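Local atomic coordinates of uncharacterized protein (Bacteroides eggerthii, PDB entry 4FTD), a protein that is of unknown function but pairs a six-bladed beta-propeller with an immunoglobulin-like domain and may take part in carbohydrate metabolism. Residues Y122-D127 with S168-G173; N128-F133 with T161-K166. One frame throughout, in Å; residues are numbered along the deposited sequence. Where two conformers were deposited one is given.

Contact 1 of 2, residues Y122-D127 with S168-G173; sequences YNFSGD and SDLKRG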
# COMPACT_ATOMS: atom_id res chain seq x y z
N TYR A 122 -6.00 11.95 4.55
CA TYR A 122 -5.82 13.34 4.16
C TYR A 122 -6.22 13.38 2.69
O TYR A 122 -5.48 12.95 1.79
CB TYR A 122 -4.38 13.79 4.38
CG TYR A 122 -3.96 13.57 5.81
CD1 TYR A 122 -4.42 14.40 6.84
CD2 TYR A 122 -3.13 12.51 6.15
CE1 TYR A 122 -4.03 14.19 8.17
CE2 TYR A 122 -2.76 12.29 7.46
CZ TYR A 122 -3.20 13.11 8.46
OH TYR A 122 -2.74 12.82 9.72
N ASN A 123 -7.42 13.89 2.47
CA ASN A 123 -8.08 13.83 1.17
C ASN A 123 -8.03 15.11 0.35
O ASN A 123 -8.48 16.15 0.80
CB ASN A 123 -9.53 13.47 1.38
CG ASN A 123 -10.26 13.28 0.07
OD1 ASN A 123 -9.70 12.80 -0.91
ND2 ASN A 123 -11.52 13.62 0.07
N PHE A 124 -7.49 14.99 -0.87
CA PHE A 124 -7.47 16.09 -1.85
C PHE A 124 -8.12 15.64 -3.16
O PHE A 124 -7.61 15.93 -4.25
CB PHE A 124 -6.07 16.69 -2.02
CG PHE A 124 -5.54 17.26 -0.73
CD1 PHE A 124 -4.95 16.42 0.22
CD2 PHE A 124 -5.76 18.59 -0.41
CE1 PHE A 124 -4.55 16.89 1.43
CE2 PHE A 124 -5.35 19.08 0.81
CZ PHE A 124 -4.76 18.24 1.74
N SER A 125 -9.26 14.96 -3.00
CA SER A 125 -10.08 14.43 -4.09
C SER A 125 -11.53 14.71 -3.79
O SER A 125 -11.84 15.23 -2.73
CB SER A 125 -9.85 12.93 -4.31
OG SER A 125 -10.48 12.10 -3.33
N GLY A 126 -12.42 14.34 -4.73
CA GLY A 126 -13.86 14.44 -4.57
C GLY A 126 -14.22 15.88 -4.32
O GLY A 126 -13.74 16.75 -5.03
N ASP A 127 -14.99 16.12 -3.28
CA ASP A 127 -15.32 17.48 -2.86
C ASP A 127 -14.12 18.34 -2.50
O ASP A 127 -14.27 19.54 -2.46
CB ASP A 127 -16.27 17.50 -1.65
CG ASP A 127 -17.74 17.36 -2.04
OD1 ASP A 127 -18.04 17.09 -3.22
OD2 ASP A 127 -18.59 17.54 -1.15
N SER A 168 3.43 17.93 5.80
CA SER A 168 3.06 18.51 7.12
C SER A 168 2.06 19.68 6.95
O SER A 168 1.14 19.82 7.77
CB SER A 168 4.28 18.95 7.92
OG SER A 168 5.03 19.84 7.16
N ASP A 169 2.21 20.48 5.89
CA ASP A 169 1.21 21.53 5.58
C ASP A 169 -0.13 20.95 5.16
O ASP A 169 -1.16 21.38 5.67
CB ASP A 169 1.71 22.45 4.48
CG ASP A 169 2.83 23.37 4.94
OD1 ASP A 169 3.00 23.56 6.15
OD2 ASP A 169 3.54 23.92 4.06
N LEU A 170 -0.13 20.01 4.23
CA LEU A 170 -1.37 19.35 3.80
C LEU A 170 -2.15 18.66 4.94
O LEU A 170 -3.37 18.64 4.92
CB LEU A 170 -1.09 18.32 2.74
CG LEU A 170 -0.55 18.80 1.40
CD1 LEU A 170 -0.12 17.59 0.56
CD2 LEU A 170 -1.52 19.66 0.61
N LYS A 171 -1.45 18.07 5.91
CA LYS A 171 -2.12 17.44 7.05
C LYS A 171 -2.90 18.47 7.87
O LYS A 171 -3.85 18.11 8.51
CB LYS A 171 -1.15 16.67 7.95
CG LYS A 171 -0.59 15.39 7.32
CD LYS A 171 0.45 14.72 8.25
CE LYS A 171 0.96 13.43 7.63
NZ LYS A 171 2.06 12.71 8.35
N ARG A 172 -2.46 19.72 7.85
CA ARG A 172 -3.15 20.81 8.54
C ARG A 172 -4.13 21.51 7.58
O ARG A 172 -4.68 22.54 7.91
CB ARG A 172 -2.11 21.80 9.10
CG ARG A 172 -1.13 21.16 10.07
CD ARG A 172 -0.05 22.13 10.55
NE ARG A 172 0.68 22.72 9.44
CZ ARG A 172 0.64 24.01 9.15
NH1 ARG A 172 -0.06 24.83 9.90
NH2 ARG A 172 1.32 24.49 8.11
N GLY A 173 -4.36 20.93 6.41
CA GLY A 173 -5.26 21.51 5.41
C GLY A 173 -4.71 22.74 4.70
O GLY A 173 -5.46 23.45 4.06

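Contact 2 of 2, residues N128-F133 with T161-K166; sequences NIYSDF and TPHLLK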
# COMPACT_ATOMS: atom_id res chain seq x y z
N ASN A 128 -12.98 17.76 -2.18
CA ASN A 128 -11.82 18.57 -1.87
C ASN A 128 -10.72 18.47 -2.95
O ASN A 128 -9.52 18.63 -2.63
CB ASN A 128 -11.28 18.21 -0.48
CG ASN A 128 -10.32 19.27 0.08
OD1 ASN A 128 -10.57 20.48 -0.03
ND2 ASN A 128 -9.21 18.82 0.66
N ILE A 129 -11.11 18.18 -4.20
CA ILE A 129 -10.18 17.96 -5.33
C ILE A 129 -9.09 19.05 -5.42
O ILE A 129 -9.42 20.22 -5.43
CB ILE A 129 -10.94 17.85 -6.69
CG1 ILE A 129 -9.98 17.43 -7.82
CG2 ILE A 129 -11.73 19.14 -7.00
CD1 ILE A 129 -10.64 17.18 -9.16
N TYR A 130 -7.81 18.67 -5.41
CA TYR A 130 -6.72 19.64 -5.57
C TYR A 130 -6.94 20.40 -6.90
O TYR A 130 -7.13 19.77 -7.94
CB TYR A 130 -5.35 18.94 -5.53
CG TYR A 130 -4.24 19.93 -5.51
CD1 TYR A 130 -4.00 20.69 -4.39
CD2 TYR A 130 -3.43 20.15 -6.65
CE1 TYR A 130 -3.00 21.65 -4.37
CE2 TYR A 130 -2.45 21.14 -6.64
CZ TYR A 130 -2.22 21.85 -5.50
OH TYR A 130 -1.25 22.80 -5.50
N SER A 131 -6.95 21.73 -6.86
CA SER A 131 -7.47 22.55 -7.98
C SER A 131 -6.75 22.27 -9.31
O SER A 131 -7.39 22.17 -10.35
CB SER A 131 -7.41 24.07 -7.66
OG SER A 131 -6.05 24.41 -7.42
N ASP A 132 -5.44 22.09 -9.27
CA ASP A 132 -4.68 21.73 -10.52
C ASP A 132 -5.05 20.40 -11.14
O ASP A 132 -5.00 20.24 -12.35
CB ASP A 132 -3.19 21.82 -10.31
CG ASP A 132 -2.75 23.22 -9.97
OD1 ASP A 132 -3.31 24.20 -10.51
OD2 ASP A 132 -1.84 23.36 -9.15
N PHE A 133 -5.52 19.50 -10.29
CA PHE A 133 -6.08 18.23 -10.74
C PHE A 133 -7.51 18.25 -11.25
O PHE A 133 -8.04 17.19 -11.53
CB PHE A 133 -5.93 17.14 -9.65
CG PHE A 133 -4.58 16.53 -9.63
CD1 PHE A 133 -4.22 15.70 -10.64
CD2 PHE A 133 -3.70 16.78 -8.60
CE1 PHE A 133 -2.98 15.13 -10.68
CE2 PHE A 133 -2.45 16.22 -8.61
CZ PHE A 133 -2.09 15.38 -9.66
N THR A 161 3.05 26.16 -12.46
CA THR A 161 4.09 25.25 -13.01
C THR A 161 4.33 24.16 -11.94
O THR A 161 3.76 24.18 -10.85
CB THR A 161 5.33 26.07 -13.40
OG1 THR A 161 5.73 26.81 -12.26
CG2 THR A 161 5.04 27.08 -14.58
N PRO A 162 5.14 23.12 -12.26
CA PRO A 162 5.29 21.99 -11.34
C PRO A 162 5.79 22.39 -9.95
O PRO A 162 6.66 23.27 -9.82
CB PRO A 162 6.28 21.08 -12.07
CG PRO A 162 6.03 21.39 -13.53
CD PRO A 162 5.78 22.89 -13.55
N HIS A 163 5.20 21.79 -8.93
CA HIS A 163 5.44 22.21 -7.60
C HIS A 163 5.31 21.10 -6.58
O HIS A 163 4.78 20.05 -6.87
CB HIS A 163 4.50 23.36 -7.23
CG HIS A 163 3.04 23.03 -7.37
ND1 HIS A 163 2.42 23.01 -8.61
CD2 HIS A 163 2.08 22.77 -6.44
CE1 HIS A 163 1.12 22.76 -8.42
NE2 HIS A 163 0.89 22.58 -7.12
N LEU A 164 5.88 21.36 -5.42
CA LEU A 164 5.79 20.50 -4.25
C LEU A 164 4.84 21.11 -3.22
O LEU A 164 4.65 22.32 -3.16
CB LEU A 164 7.18 20.30 -3.64
CG LEU A 164 8.27 19.72 -4.53
CD1 LEU A 164 9.61 19.76 -3.79
CD2 LEU A 164 7.94 18.32 -4.97
N LEU A 165 4.23 20.24 -2.44
CA LEU A 165 3.39 20.59 -1.32
C LEU A 165 3.98 19.80 -0.15
O LEU A 165 4.15 18.60 -0.22
CB LEU A 165 1.98 20.15 -1.63
CG LEU A 165 1.23 20.72 -2.84
CD1 LEU A 165 -0.04 19.94 -3.13
CD2 LEU A 165 0.86 22.19 -2.59
N LYS A 166 4.33 20.48 0.92
CA LYS A 166 4.88 19.81 2.08
C LYS A 166 3.72 19.03 2.75
O LYS A 166 2.63 19.56 3.00
CB LYS A 166 5.46 20.88 3.02
CG LYS A 166 6.81 20.53 3.62
CD LYS A 166 7.23 21.45 4.76
CE LYS A 166 7.14 22.94 4.47
NZ LYS A 166 7.95 23.38 3.30

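Contact 1 of 2, residues Y122-D127 with S168-G173
L170 and K171, on the last turn of the short helix 167-171, rest on the aromatic rings of F124 and Y122, and so tie neighbouring blades of the six-bladed beta-propeller together: strand 120-125 is the edge strand of a four-stranded sheet, antiparallel to 439-446, an early strand completing a blade of late ones as in propeller ring closure, while the helix follows strand 163-166 of the next sheet. No hydrogen bond crosses between the segments; their contact is CH-pi and apolar. Along the helix, L170 lays CD2 over one face of the F124 ring, 4.1 Å from its centroid and 27° off the normal. The carbonyl O of L170 meets the same ring differently, at its edge and in its plane, 3.5 Å from F124 CZ. A ring of strand 439-446, that of F440, also meets F124. Next, K171 sets CG anti to its carbonyl carbon (chi1 -70°) and runs its extended chain across Y122, with CG 3.6 Å from the ring centroid, almost straight above the centre. Its NZ goes on to a long, weak ion pair with E444. G173, at positive phi (73°), closes the helix as the C-prime residue of a Schellman motif: its N bonds L170 O at 2.9 Å, the very oxygen that touches the F124 ring edge.

Contact 2 of 2, residues N128-F133 with T161-K166
Y130 turns CG away from its backbone N (chi1 -173°), whereas H163 holds its CG between N and the carbonyl carbon (chi1 57°); these torsions place the hydroxyl and the imidazole where Y130 OH and H163 NE2 share a hydrogen bond of 2.7 Å. The side chains come from opposite directions, and their rings meet rim to rim, neither lying over the other. On its far nitrogen the imidazole is fixed by its own segment, for H163 ND1 donates to T161 O at 2.9 Å. D132 OD2 lies 3.1 Å from H163 CE1 at the ring edge without a hydrogen bond, the carboxylate plane turned 77° from the ring; its OD1 is bonded to N158 and its OD2 to H160. Beside the tyrosine-histidine bond, L165 CD1 packs 3.6 Å from Y130 CE1. The loop after strand 120-125 is thereby joined to strand 163-166 of the following propeller blade. With a leucine in place of H163, the buried Y130 hydroxyl would probably lose its nitrogen partner and T161 O the N-H it receives. If the imidazole is neutral, NE2 would be the acceptor; if the D132 carboxylate favoured protonation, NE2 would instead donate, leaving the direction of the bond open.

How the contacts relate
Contacts 1 and 2 illustrate how successive propeller blades can be joined at adjacent points, their centres about 10 Å apart on the same side of the chain's centre. Along the chain the order is 122-127, 128-133, 161-166, 168-173, so contact 2 falls within the span bracketed by contact 1. The first segments of the two contacts follow each other directly, and the second segments, strand 163-166 and helix 167-171, are separated by one residue. The loop folds back on its strand through F124 O to Y130 N (3.0 Å) and N123 O to N128 ND2 (2.8 Å), while L170 CD1 packs on L165 CB. The blade interface therefore combines a partly buried apolar contact with a buried one that adds a tyrosine-histidine hydrogen bond.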